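Local coordinates for capsid polyprotein VP90 (Turkey astrovirus 2, PDB 3TS3) that probably builds the icosahedral capsid of the virus, this piece of it being the globular projection domain that forms the dimeric spike, at residues C[47-52]-C[74-79]; C[165-170]-C[182-187]; C[133-138]-C[155-160]. All blocks are in the same frame, centred on the assembly; numbering follows the deposited sequence.

Contact 1 (C[47-52]-C[74-79])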
loop_
_atom_site.group_PDB
_atom_site.type_symbol
_atom_site.label_atom_id
_atom_site.label_comp_id
_atom_site.label_asym_id
_atom_site.label_seq_id
_atom_site.Cartn_x
_atom_site.Cartn_y
_atom_site.Cartn_z
ATOM N N ARG C 47 5.256 19.205 7.431
ATOM C CA ARG C 47 6.321 19.506 6.485
ATOM C C ARG C 47 7.367 20.449 7.063
ATOM O O ARG C 47 7.060 21.555 7.469
ATOM C CB ARG C 47 5.721 20.120 5.221
ATOM C CG ARG C 47 6.719 20.344 4.087
ATOM C CD ARG C 47 6.095 21.117 2.944
ATOM N NE ARG C 47 5.717 22.455 3.372
ATOM C CZ ARG C 47 5.257 23.401 2.568
ATOM N NH1 ARG C 47 5.123 23.173 1.276
ATOM N NH2 ARG C 47 4.937 24.582 3.062
ATOM N N TYR C 48 8.605 19.975 7.085
ATOM C CA TYR C 48 9.736 20.752 7.556
ATOM C C TYR C 48 10.766 20.863 6.435
ATOM O O TYR C 48 11.178 19.869 5.862
ATOM C CB TYR C 48 10.348 20.084 8.791
ATOM C CG TYR C 48 11.576 20.772 9.313
ATOM C CD1 TYR C 48 11.482 21.922 10.076
ATOM C CD2 TYR C 48 12.832 20.266 9.044
ATOM C CE1 TYR C 48 12.603 22.549 10.546
ATOM C CE2 TYR C 48 13.958 20.890 9.510
ATOM C CZ TYR C 48 13.838 22.023 10.264
ATOM O OH TYR C 48 14.964 22.642 10.735
ATOM N N ASN C 49 11.157 22.091 6.131
ATOM C CA ASN C 49 12.082 22.361 5.041
ATOM C C ASN C 49 13.433 22.935 5.494
ATOM O O ASN C 49 13.558 24.115 5.794
ATOM C CB ASN C 49 11.388 23.324 4.068
ATOM C CG ASN C 49 12.262 23.762 2.919
ATOM O OD1 ASN C 49 12.169 24.901 2.478
ATOM N ND2 ASN C 49 13.087 22.858 2.408
ATOM N N ASN C 50 14.423 22.058 5.583
ATOM C CA ASN C 50 15.814 22.443 5.749
ATOM C C ASN C 50 16.749 21.302 5.358
ATOM O O ASN C 50 16.491 20.162 5.675
ATOM C CB ASN C 50 16.092 22.897 7.180
ATOM C CG ASN C 50 17.417 23.615 7.311
ATOM O OD1 ASN C 50 17.762 24.442 6.486
ATOM N ND2 ASN C 50 18.152 23.302 8.359
ATOM N N GLN C 51 17.855 21.616 4.704
ATOM C CA GLN C 51 18.810 20.575 4.369
ATOM C C GLN C 51 19.514 20.053 5.617
ATOM O O GLN C 51 20.068 20.821 6.392
ATOM C CB GLN C 51 19.858 21.133 3.410
ATOM C CG GLN C 51 21.048 20.228 3.188
ATOM C CD GLN C 51 20.730 19.050 2.310
ATOM O OE1 GLN C 51 19.714 19.026 1.628
ATOM N NE2 GLN C 51 21.617 18.066 2.309
ATOM N N ILE C 52 19.503 18.737 5.780
ATOM C CA ILE C 52 20.253 18.069 6.821
ATOM C C ILE C 52 21.166 17.064 6.135
ATOM O O ILE C 52 20.704 16.212 5.395
ATOM C CB ILE C 52 19.329 17.349 7.832
ATOM C CG1 ILE C 52 18.308 18.328 8.420
ATOM C CG2 ILE C 52 20.141 16.715 8.947
ATOM C CD1 ILE C 52 17.294 17.671 9.338
ATOM N N ALA C 74 18.699 15.167 2.939
ATOM C CA ALA C 74 17.502 15.705 2.302
ATOM C C ALA C 74 17.150 17.104 2.795
ATOM O O ALA C 74 17.627 17.530 3.829
ATOM C CB ALA C 74 16.327 14.768 2.521
ATOM N N SER C 75 16.316 17.808 2.038
ATOM C CA SER C 75 15.825 19.127 2.433
ATOM C C SER C 75 14.347 19.144 2.836
ATOM O O SER C 75 13.865 20.132 3.360
ATOM C CB SER C 75 16.057 20.147 1.313
ATOM O OG SER C 75 17.434 20.418 1.121
ATOM N N TRP C 76 13.624 18.068 2.550
ATOM C CA TRP C 76 12.200 18.007 2.867
ATOM C C TRP C 76 11.891 16.842 3.811
ATOM O O TRP C 76 12.056 15.687 3.470
ATOM C CB TRP C 76 11.377 17.929 1.579
ATOM C CG TRP C 76 11.557 19.140 0.696
ATOM C CD1 TRP C 76 12.433 19.278 -0.341
ATOM C CD2 TRP C 76 10.849 20.381 0.786
ATOM N NE1 TRP C 76 12.316 20.525 -0.897
ATOM C CE2 TRP C 76 11.341 21.217 -0.231
ATOM C CE3 TRP C 76 9.839 20.865 1.623
ATOM C CZ2 TRP C 76 10.869 22.503 -0.427
ATOM C CZ3 TRP C 76 9.369 22.145 1.421
ATOM C CH2 TRP C 76 9.881 22.947 0.403
ATOM N N TRP C 77 11.443 17.196 5.003
ATOM C CA TRP C 77 11.227 16.254 6.082
ATOM C C TRP C 77 9.753 16.190 6.424
ATOM O O TRP C 77 9.090 17.199 6.499
ATOM C CB TRP C 77 12.094 16.654 7.278
ATOM C CG TRP C 77 13.529 16.605 6.888
ATOM C CD1 TRP C 77 14.298 17.640 6.446
ATOM C CD2 TRP C 77 14.354 15.439 6.831
ATOM N NE1 TRP C 77 15.562 17.193 6.146
ATOM C CE2 TRP C 77 15.620 15.844 6.377
ATOM C CE3 TRP C 77 14.150 14.095 7.141
ATOM C CZ2 TRP C 77 16.667 14.946 6.210
ATOM C CZ3 TRP C 77 15.184 13.217 6.984
ATOM C CH2 TRP C 77 16.430 13.642 6.529
ATOM N N ASN C 78 9.252 14.979 6.573
ATOM C CA ASN C 78 7.833 14.770 6.747
ATOM C C ASN C 78 7.499 13.966 7.986
ATOM O O ASN C 78 8.004 12.885 8.172
ATOM C CB ASN C 78 7.301 14.064 5.501
ATOM C CG ASN C 78 7.654 14.806 4.231
ATOM O OD1 ASN C 78 6.979 15.740 3.854
ATOM N ND2 ASN C 78 8.725 14.395 3.578
ATOM N N ILE C 79 6.639 14.526 8.826
ATOM C CA ILE C 79 6.155 13.842 10.007
ATOM C C ILE C 79 4.671 13.583 9.764
ATOM O O ILE C 79 3.850 14.482 9.896
ATOM C CB ILE C 79 6.332 14.735 11.248
ATOM C CG1 ILE C 79 7.780 15.211 11.356
ATOM C CG2 ILE C 79 5.935 13.999 12.505
ATOM C CD1 ILE C 79 8.007 16.292 12.387
#
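Asn-49 lays its side-chain amide flat on the indole of Trp-76, the two planes only 3° apart, with ND2 3.4 Å above the plane of the Trp-76 ring and over its centre. CG of Asn-49 is anti to the backbone N (chi1 177°), which carries the amide across the ring and also lets ND2, within its own plane, donate to Ser-75 O at 3.0 Å; the donor stands above the carbonyl plane of Ser-75. Beside this stack Arg-47 runs along the indole in the same direction, its CD 3.8 Å from Trp-76 CZ3, and its guanidinium goes on to a salt bridge with Asp-174. Arg-47, Asn-49 and Trp-76 share one face of an antiparallel pair at the margin of the spike domain's main sheet, where Tyr-48 and Trp-77 form a hydrogen-bonded pair and a beta bulge between Asn-49 and Ile-52 shifts the register by one. On the other face Trp-77 is sandwiched: Ile-52 CD1 sits 3.6 Å above its ring plane, and Ala-74 CB lies against the opposite side. Tyr-48 turns its ring edge to Trp-77, with CD2 4.0 Å from CD1 of that indole, while its hydroxyl reaches Asp-128. At the rim of the Trp-77 ring, NE1 makes a weak bond to Asn-50 O and another to Ala-74 O, both bent to 129°.

Contact 2 (C[165-170]-C[182-187])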
loop_
_atom_site.group_PDB
_atom_site.type_symbol
_atom_site.label_atom_id
_atom_site.label_comp_id
_atom_site.label_asym_id
_atom_site.label_seq_id
_atom_site.Cartn_x
_atom_site.Cartn_y
_atom_site.Cartn_z
ATOM N N TYR C 165 0.992 6.729 15.824
ATOM C CA TYR C 165 2.055 6.106 15.053
ATOM C C TYR C 165 2.510 7.151 14.049
ATOM O O TYR C 165 1.732 7.626 13.238
ATOM C CB TYR C 165 1.537 4.877 14.310
ATOM C CG TYR C 165 1.200 3.696 15.188
ATOM C CD1 TYR C 165 -0.038 3.582 15.791
ATOM C CD2 TYR C 165 2.118 2.690 15.388
ATOM C CE1 TYR C 165 -0.337 2.501 16.580
ATOM C CE2 TYR C 165 1.831 1.622 16.168
ATOM C CZ TYR C 165 0.595 1.526 16.757
ATOM O OH TYR C 165 0.317 0.449 17.534
ATOM N N ILE C 166 3.779 7.515 14.136
ATOM C CA ILE C 166 4.312 8.577 13.319
ATOM C C ILE C 166 5.288 8.034 12.300
ATOM O O ILE C 166 6.282 7.435 12.654
ATOM C CB ILE C 166 5.057 9.593 14.199
ATOM C CG1 ILE C 166 4.116 10.146 15.269
ATOM C CG2 ILE C 166 5.658 10.698 13.357
ATOM C CD1 ILE C 166 2.944 10.909 14.700
ATOM N N LEU C 167 5.004 8.268 11.029
ATOM C CA LEU C 167 5.896 7.817 9.979
ATOM C C LEU C 167 6.765 9.000 9.568
ATOM O O LEU C 167 6.262 10.019 9.144
ATOM C CB LEU C 167 5.080 7.310 8.791
ATOM C CG LEU C 167 5.872 6.845 7.571
ATOM C CD1 LEU C 167 6.737 5.640 7.882
ATOM C CD2 LEU C 167 4.934 6.564 6.419
ATOM N N PHE C 168 8.075 8.854 9.727
ATOM C CA PHE C 168 9.007 9.946 9.489
ATOM C C PHE C 168 9.938 9.612 8.335
ATOM O O PHE C 168 10.627 8.613 8.367
ATOM C CB PHE C 168 9.806 10.199 10.775
ATOM C CG PHE C 168 10.930 11.182 10.618
ATOM C CD1 PHE C 168 10.665 12.512 10.418
ATOM C CD2 PHE C 168 12.248 10.776 10.699
ATOM C CE1 PHE C 168 11.678 13.417 10.289
ATOM C CE2 PHE C 168 13.267 11.686 10.560
ATOM C CZ PHE C 168 12.982 13.000 10.353
ATOM N N PHE C 169 9.921 10.453 7.310
ATOM C CA PHE C 169 10.716 10.213 6.122
ATOM C C PHE C 169 10.979 11.503 5.363
ATOM O O PHE C 169 10.293 12.489 5.554
ATOM C CB PHE C 169 9.984 9.211 5.219
ATOM C CG PHE C 169 8.657 9.699 4.728
ATOM C CD1 PHE C 169 8.531 10.212 3.457
ATOM C CD2 PHE C 169 7.548 9.663 5.539
ATOM C CE1 PHE C 169 7.336 10.662 3.009
ATOM C CE2 PHE C 169 6.345 10.115 5.089
ATOM C CZ PHE C 169 6.234 10.604 3.821
ATOM N N SER C 170 11.979 11.491 4.492
ATOM C CA SER C 170 12.253 12.651 3.662
ATOM C C SER C 170 11.751 12.426 2.239
ATOM O O SER C 170 11.510 11.304 1.833
ATOM C CB SER C 170 13.747 12.974 3.634
ATOM O OG SER C 170 14.465 11.991 2.916
ATOM N N LEU C 182 2.578 14.604 -2.984
ATOM C CA LEU C 182 3.177 13.363 -2.545
ATOM C C LEU C 182 2.358 12.134 -2.917
ATOM O O LEU C 182 1.186 12.037 -2.598
ATOM C CB LEU C 182 3.421 13.418 -1.032
ATOM C CG LEU C 182 4.164 12.259 -0.373
ATOM C CD1 LEU C 182 5.467 11.991 -1.081
ATOM C CD2 LEU C 182 4.388 12.536 1.094
ATOM N N LYS C 183 2.997 11.204 -3.613
ATOM C CA LYS C 183 2.349 9.947 -3.932
ATOM C C LYS C 183 3.039 8.909 -3.043
ATOM O O LYS C 183 4.185 8.563 -3.256
ATOM C CB LYS C 183 2.493 9.618 -5.422
ATOM C CG LYS C 183 2.285 10.792 -6.413
ATOM C CD LYS C 183 0.951 11.519 -6.280
ATOM C CE LYS C 183 0.792 12.583 -7.383
ATOM N NZ LYS C 183 -0.202 13.643 -7.050
ATOM N N MET C 184 2.332 8.439 -2.024
ATOM C CA MET C 184 2.911 7.530 -1.043
ATOM C C MET C 184 3.325 6.173 -1.581
ATOM O O MET C 184 2.697 5.631 -2.468
ATOM C CB MET C 184 1.945 7.290 0.115
ATOM C CG MET C 184 1.732 8.468 0.999
ATOM S SD MET C 184 3.214 8.917 1.927
ATOM C CE MET C 184 3.605 7.399 2.738
ATOM N N LEU C 185 4.367 5.633 -0.971
ATOM C CA LEU C 185 4.901 4.321 -1.292
ATOM C C LEU C 185 4.696 3.414 -0.092
ATOM O O LEU C 185 4.469 3.878 1.005
ATOM C CB LEU C 185 6.401 4.411 -1.571
ATOM C CG LEU C 185 6.848 5.335 -2.700
ATOM C CD1 LEU C 185 8.365 5.335 -2.798
ATOM C CD2 LEU C 185 6.229 4.926 -4.006
ATOM N N TYR C 186 4.762 2.112 -0.327
ATOM C CA TYR C 186 4.707 1.139 0.746
ATOM C C TYR C 186 6.002 1.250 1.536
ATOM O O TYR C 186 7.039 1.557 0.979
ATOM C CB TYR C 186 4.627 -0.289 0.198
ATOM C CG TYR C 186 3.287 -0.747 -0.337
ATOM C CD1 TYR C 186 2.246 -1.078 0.509
ATOM C CD2 TYR C 186 3.090 -0.891 -1.692
ATOM C CE1 TYR C 186 1.038 -1.522 0.002
ATOM C CE2 TYR C 186 1.898 -1.323 -2.200
ATOM C CZ TYR C 186 0.881 -1.648 -1.356
ATOM O OH TYR C 186 -0.300 -2.088 -1.896
ATOM N N PHE C 187 5.932 0.964 2.823
ATOM C CA PHE C 187 7.105 0.928 3.674
ATOM C C PHE C 187 7.209 -0.468 4.251
ATOM O O PHE C 187 6.213 -1.046 4.636
ATOM C CB PHE C 187 7.029 1.976 4.788
ATOM C CG PHE C 187 7.373 3.361 4.330
ATOM C CD1 PHE C 187 6.450 4.137 3.675
ATOM C CD2 PHE C 187 8.634 3.872 4.540
ATOM C CE1 PHE C 187 6.775 5.397 3.253
ATOM C CE2 PHE C 187 8.957 5.126 4.112
ATOM C CZ PHE C 187 8.034 5.892 3.479
#
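The ring of Phe-169 meets Phe-187 with one face and Leu-182 with its edge. Phe-187 CZ stands 4.0 Å above the plane of the Phe-169 ring, displaced toward the rim, and Leu-182 CD2 lies in that plane, 3.8 Å from Phe-169 CZ. The two phenyl planes are inclined at 55°, centroids 5.5 Å apart. Phe-187 in turn is covered on one face by the methyls of Leu-167: CD1 lies over the ring centre, and CD2 makes a CH-pi contact 4.2 Å from the centroid of the Phe-187 ring. With chi1 at 62°, Phe-169 places its CG between backbone N and carbonyl carbon, and the ring extends toward the segment 182-187. Met-184 touches both Phe-169 and Leu-167. Its chain, bent at chi2 and chi3, brings SD to 3.9 Å from Phe-169 CZ, an oblique Met-aromatic contact, and the terminal CE to 4.0 Å from Leu-167 CD2. No hydrogen bond joins the two segments, whose backbones stay well apart: the nearest CA atoms, those of Leu-167 and Phe-187, are 9.4 Å from each other. Leu-36 and Ala-154 add to the same apolar cluster. The loop also faces the partner molecule: Leu-182 O and Met-184 N both bond to Thr-205 OG1 of the second subunit, and Met-184 packs on Val-206 of that chain. Leucine, methionine and phenylalanine side chains packed in this way are characteristic of a hydrophobic core, here closed between strand 164-171 and the loop that leads into strand 187-189, beside the dimer interface of the astrovirus spike.

Contact 3 (C[133-138]-C[155-160])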
loop_
_atom_site.group_PDB
_atom_site.type_symbol
_atom_site.label_atom_id
_atom_site.label_comp_id
_atom_site.label_asym_id
_atom_site.label_seq_id
_atom_site.Cartn_x
_atom_site.Cartn_y
_atom_site.Cartn_z
ATOM N N GLN C 133 12.031 19.033 17.748
ATOM C CA GLN C 133 10.927 19.628 18.486
ATOM C C GLN C 133 9.600 19.219 17.865
ATOM O O GLN C 133 8.661 18.876 18.565
ATOM C CB GLN C 133 11.045 21.153 18.460
ATOM C CG GLN C 133 10.204 21.884 19.483
ATOM C CD GLN C 133 10.957 22.125 20.774
ATOM O OE1 GLN C 133 11.655 21.247 21.274
ATOM N NE2 GLN C 133 10.824 23.332 21.320
ATOM N N ARG C 134 9.526 19.254 16.540
ATOM C CA ARG C 134 8.312 18.850 15.835
ATOM C C ARG C 134 7.968 17.384 16.036
ATOM O O ARG C 134 6.809 17.023 16.139
ATOM C CB ARG C 134 8.411 19.140 14.350
ATOM C CG ARG C 134 8.449 20.592 14.047
ATOM C CD ARG C 134 7.573 20.891 12.879
ATOM N NE ARG C 134 7.729 22.267 12.444
ATOM C CZ ARG C 134 7.554 22.660 11.198
ATOM N NH1 ARG C 134 7.215 21.775 10.277
ATOM N NH2 ARG C 134 7.721 23.926 10.872
ATOM N N LEU C 135 8.982 16.542 16.085
ATOM C CA LEU C 135 8.741 15.128 16.273
ATOM C C LEU C 135 8.045 14.910 17.604
ATOM O O LEU C 135 7.202 14.034 17.718
ATOM C CB LEU C 135 10.032 14.332 16.187
ATOM C CG LEU C 135 10.476 14.070 14.754
ATOM C CD1 LEU C 135 11.875 13.511 14.749
ATOM C CD2 LEU C 135 9.500 13.128 14.075
ATOM N N ASN C 136 8.402 15.708 18.606
ATOM C CA ASN C 136 7.752 15.614 19.908
ATOM C C ASN C 136 7.753 14.203 20.496
ATOM O O ASN C 136 6.735 13.700 20.936
ATOM C CB ASN C 136 6.335 16.164 19.843
ATOM C CG ASN C 136 5.734 16.369 21.210
ATOM O OD1 ASN C 136 6.444 16.599 22.176
ATOM N ND2 ASN C 136 4.419 16.286 21.293
ATOM N N LEU C 137 8.917 13.585 20.497
ATOM C CA LEU C 137 9.076 12.242 21.011
ATOM C C LEU C 137 9.640 12.255 22.420
ATOM O O LEU C 137 10.201 13.249 22.866
ATOM C CB LEU C 137 9.986 11.426 20.095
ATOM C CG LEU C 137 9.515 11.183 18.661
ATOM C CD1 LEU C 137 10.664 10.708 17.793
ATOM C CD2 LEU C 137 8.348 10.208 18.599
ATOM N N ALA C 138 9.492 11.132 23.103
ATOM C CA ALA C 138 10.033 10.963 24.437
ATOM C C ALA C 138 11.073 9.870 24.358
ATOM O O ALA C 138 10.933 8.929 23.603
ATOM C CB ALA C 138 8.936 10.575 25.413
ATOM N N ALA C 155 11.737 5.973 9.399
ATOM C CA ALA C 155 11.451 5.478 10.728
ATOM C C ALA C 155 9.971 5.521 11.042
ATOM O O ALA C 155 9.294 6.463 10.684
ATOM C CB ALA C 155 12.215 6.281 11.762
ATOM N N LEU C 156 9.488 4.498 11.737
ATOM C CA LEU C 156 8.128 4.501 12.249
ATOM C C LEU C 156 8.243 4.590 13.765
ATOM O O LEU C 156 8.892 3.762 14.391
ATOM C CB LEU C 156 7.381 3.229 11.846
ATOM C CG LEU C 156 5.971 3.013 12.411
ATOM C CD1 LEU C 156 4.997 4.058 11.915
ATOM C CD2 LEU C 156 5.478 1.622 12.057
ATOM N N PHE C 157 7.615 5.607 14.339
ATOM C CA PHE C 157 7.648 5.812 15.774
ATOM C C PHE C 157 6.264 5.573 16.350
ATOM O O PHE C 157 5.266 5.713 15.665
ATOM C CB PHE C 157 7.996 7.265 16.119
ATOM C CG PHE C 157 9.368 7.716 15.699
ATOM C CD1 PHE C 157 10.481 7.405 16.457
ATOM C CD2 PHE C 157 9.532 8.523 14.592
ATOM C CE1 PHE C 157 11.732 7.847 16.085
ATOM C CE2 PHE C 157 10.775 8.970 14.223
ATOM C CZ PHE C 157 11.875 8.628 14.970
ATOM N N TYR C 158 6.221 5.226 17.628
ATOM C CA TYR C 158 4.977 5.252 18.364
ATOM C C TYR C 158 5.177 6.336 19.415
ATOM O O TYR C 158 5.966 6.165 20.338
ATOM C CB TYR C 158 4.670 3.904 19.007
ATOM C CG TYR C 158 3.325 3.854 19.705
ATOM C CD1 TYR C 158 2.158 4.049 19.004
ATOM C CD2 TYR C 158 3.236 3.598 21.054
ATOM C CE1 TYR C 158 0.936 4.009 19.627
ATOM C CE2 TYR C 158 2.017 3.551 21.688
ATOM C CZ TYR C 158 0.866 3.755 20.970
ATOM O OH TYR C 158 -0.357 3.710 21.598
ATOM N N ARG C 159 4.456 7.444 19.271
ATOM C CA ARG C 159 4.560 8.530 20.238
ATOM C C ARG C 159 3.563 8.219 21.340
ATOM O O ARG C 159 2.379 8.480 21.222
ATOM C CB ARG C 159 4.248 9.879 19.588
ATOM C CG ARG C 159 4.478 11.080 20.507
ATOM C CD ARG C 159 3.865 12.373 19.973
ATOM N NE ARG C 159 4.517 12.869 18.767
ATOM C CZ ARG C 159 3.882 13.235 17.661
ATOM N NH1 ARG C 159 2.562 13.157 17.582
ATOM N NH2 ARG C 159 4.578 13.677 16.628
ATOM N N THR C 160 4.080 7.670 22.426
ATOM C CA THR C 160 3.270 7.161 23.520
ATOM C C THR C 160 2.400 8.227 24.168
ATOM O O THR C 160 1.309 7.932 24.614
ATOM C CB THR C 160 4.131 6.470 24.594
ATOM O OG1 THR C 160 5.038 7.411 25.163
ATOM C CG2 THR C 160 4.930 5.344 23.983
#
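Arg-159 starts extended, CG anti to the backbone N (chi1 -174°), and then bends at chi3 (-68°), so that its guanidinium swings round to the carbonyl of Leu-135 at the end of helix 129-135. Leu-137 takes a different staggered position, CG anti to the carbonyl carbon, and carries its isobutyl group to Phe-157, two residues before the arginine on strand 153-159. The guanidinium meets Leu-135 O side-on with two nitrogens: NH2 donates at 2.9 Å and NE of the same Arg-159 at 3.1 Å, so a single oxygen receives both N-H groups. Leu-135 O lies at the guanidinium edge, in its plane, but relative to the carbonyl plane the approach is uneven, with NE tilted 16° from it and NH2 well above it. Asn-136, the first residue past the helix and positive in phi, turns the chain there; its CB lies 3.9 Å from Arg-159 NE, and the two side chains cross at about a right angle. Next to this polar join, Leu-137 CD1 sits over the centre of the Phe-157 ring, 3.5 Å from the centroid, a close CH-pi contact. Its CD2 rests against Phe-157 CB at 3.9 Å. Leu-135 comes more loosely at the same ring and also packs on Phe-168 and Ile-79 of the sheet. The second arm of the guanidinium, NH1, forms a salt bridge with Asp-162. A C-terminal helix carbonyl carries partial negative charge, and the cation bonded to it would be expected to offset that charge; with Asp-162 bound at NH1 as well, the buried arginine is held through all three guanidinium nitrogens, which restricts its rotation between helix end and strand.

How the contacts relate
All three contacts reach the same antiparallel sheet, with strand 164-171 of contact 2 lying between strand 76-81 of contact 1 and strand 153-159 of contact 3. Backbone bonds tie it to both neighbours, as from Asn-78 to Phe-169 and from Ile-166 to Phe-157. Contact 2 is the buried one, wholly apolar, and adjoins the second subunit; contacts 1 and 3 are partly buried, lie away from that subunit and add polar bonds to the CH-pi packing that all three share. Contact 1 pairs two strands through their backbones, whereas contact 3 ties a helix end to a strand through an arginine side chain on a backbone carbonyl and a leucine on a phenyl ring. Arg-134 connects these two, donating from NH1 to Arg-47 O.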